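Side-chain contact in Tb427.07.360- putative uncharacterized metacyclic invariant surface protein from Trypanosoma brucei (Trypanosoma brucei, PDB 5VTL), which is of unknown function but, as an invariant surface protein of the metacyclic form, is probably displayed on the parasite surface as an extended helical bundle: residues Y111-S114 against V115-N119. Numbering follows the deposited sequence.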
loop_
_atom_site.group_PDB
_atom_site.type_symbol
_atom_site.label_atom_id
_atom_site.label_comp_id
_atom_site.label_asym_id
_atom_site.label_seq_id
_atom_site.Cartn_x
_atom_site.Cartn_y
_atom_site.Cartn_z
ATOM N N TYR A 111 -1.951 28.282 -9.657
ATOM C CA TYR A 111 -1.794 28.259 -11.114
ATOM C C TYR A 111 -3.136 27.975 -11.765
ATOM O O TYR A 111 -3.527 28.654 -12.720
ATOM C CB TYR A 111 -0.747 27.225 -11.553
ATOM C CG TYR A 111 -0.830 26.935 -13.041
ATOM C CD1 TYR A 111 -0.281 27.797 -13.954
ATOM C CD2 TYR A 111 -1.514 25.824 -13.523
ATOM C CE1 TYR A 111 -0.363 27.560 -15.307
ATOM C CE2 TYR A 111 -1.605 25.573 -14.896
ATOM C CZ TYR A 111 -1.034 26.448 -15.776
ATOM O OH TYR A 111 -1.126 26.208 -17.134
ATOM N N LEU A 112 -3.854 26.979 -11.264
ATOM C CA LEU A 112 -5.137 26.628 -11.868
ATOM C C LEU A 112 -6.140 27.785 -11.770
ATOM O O LEU A 112 -6.819 28.103 -12.755
ATOM C CB LEU A 112 -5.708 25.354 -11.246
ATOM C CG LEU A 112 -4.981 24.059 -11.625
ATOM C CD1 LEU A 112 -5.432 22.910 -10.715
ATOM C CD2 LEU A 112 -5.159 23.701 -13.096
ATOM N N LYS A 113 -6.200 28.449 -10.618
ATOM C CA LYS A 113 -7.093 29.590 -10.472
ATOM C C LYS A 113 -6.698 30.699 -11.438
ATOM O O LYS A 113 -7.558 31.364 -12.028
ATOM C CB LYS A 113 -7.079 30.107 -9.031
ATOM C CG LYS A 113 -7.879 31.386 -8.812
ATOM C CD LYS A 113 -8.013 31.696 -7.314
ATOM C CE LYS A 113 -9.116 32.728 -7.027
ATOM N NZ LYS A 113 -8.899 33.429 -5.694
ATOM N N SER A 114 -5.392 30.882 -11.611
ATOM C CA SER A 114 -4.856 31.900 -12.524
ATOM C C SER A 114 -5.301 31.698 -13.959
ATOM O O SER A 114 -5.390 32.660 -14.696
ATOM C CB SER A 114 -3.311 31.956 -12.481
ATOM O OG SER A 114 -2.713 31.006 -13.383
ATOM N N VAL A 115 -5.555 30.457 -14.371
ATOM C CA VAL A 115 -6.050 30.209 -15.727
ATOM C C VAL A 115 -7.564 30.332 -15.767
ATOM O O VAL A 115 -8.135 30.908 -16.715
ATOM C CB VAL A 115 -5.611 28.821 -16.253
ATOM C CG1 VAL A 115 -6.141 28.599 -17.674
ATOM C CG2 VAL A 115 -4.089 28.693 -16.188
ATOM N N ALA A 116 -8.210 29.789 -14.745
ATOM C CA ALA A 116 -9.659 29.792 -14.667
ATOM C C ALA A 116 -10.167 31.231 -14.785
ATOM O O ALA A 116 -11.132 31.509 -15.494
ATOM C CB ALA A 116 -10.104 29.179 -13.386
ATOM N N GLU A 117 -9.454 32.150 -14.131
ATOM C CA GLU A 117 -9.878 33.531 -14.052
ATOM C C GLU A 117 -9.202 34.446 -15.078
ATOM O O GLU A 117 -9.310 35.678 -14.990
ATOM C CB GLU A 117 -9.634 34.034 -12.623
ATOM C CG GLU A 117 -10.359 33.144 -11.601
ATOM C CD GLU A 117 -10.507 33.741 -10.211
ATOM O OE1 GLU A 117 -9.827 34.739 -9.882
ATOM O OE2 GLU A 117 -11.311 33.170 -9.440
ATOM N N ASP A 118 -8.523 33.854 -16.065
ATOM C CA ASP A 118 -7.816 34.639 -17.061
ATOM C C ASP A 118 -8.630 34.702 -18.343
ATOM O O ASP A 118 -8.791 33.696 -19.032
ATOM C CB ASP A 118 -6.413 34.041 -17.298
ATOM C CG ASP A 118 -5.506 34.952 -18.108
ATOM O OD1 ASP A 118 -6.021 35.810 -18.834
ATOM O OD2 ASP A 118 -4.272 34.816 -17.990
ATOM N N ASN A 119 -9.164 35.890 -18.646
ATOM C CA ASN A 119 -9.980 36.106 -19.847
ATOM C C ASN A 119 -9.193 35.994 -21.149
ATOM O O ASN A 119 -9.781 35.960 -22.227
ATOM C CB ASN A 119 -10.641 37.486 -19.782
ATOM C CG ASN A 119 -11.638 37.591 -18.659
ATOM O OD1 ASN A 119 -12.392 36.659 -18.400
ATOM N ND2 ASN A 119 -11.606 38.715 -17.940
HETATM O O HOH W 1 -3.447 32.293 -17.308
#
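One turn apart at the C-terminal end of helix 105-116, Y111 and V115 meet as a CH-pi pair, an example of how the last turn of a helix can be closely packed on one flank and loosely paired on another. The CG2 methyl of V115 lies over one face of the tyrosine ring, offset toward the rim at its hydroxyl-bearing end, with CG2 to CZ at 3.8 Å. With its CG anti to the backbone N (chi1 165°), the Y111 ring runs forward along the helix to meet that methyl.

Y111 O is gripped twice: V115 N donates to it at 3.2 Å in a bent bond (136° at the hydrogen), with a weak second bond to L112 O, and S114 OG donates at 2.6 Å, which turns the serine hydroxyl back onto its own helix. The straighter bonds follow: A116 N reaches L112 O at 3.0 Å, and E117 N closes the final turn on K113 O before E117 itself departs from helical geometry.

The charged flank is looser. K113 is extended, and its CE lies 3.3 Å from OE2 of E117, yet NZ stays 4.5 Å from that same oxygen; opposite charges lie near each other without a salt bridge, and both side chains are exposed. Past the helix end, a water bridges S114 O, at a long 3.3 Å, to D118 OD2, while the other carboxylate oxygen of D118 takes a bond from S120.

On the tight flank V115 is buried, and Y111, only partly exposed, rests on H6, V7 and A10 of helix 4-58, its hydroxyl bonded to Q1 O. V115 and A116 pack on A129, and A116 O bonds R126 NE, so the turn contacts both helix 4-58 and helix 123-130 near one end of the elongated molecule.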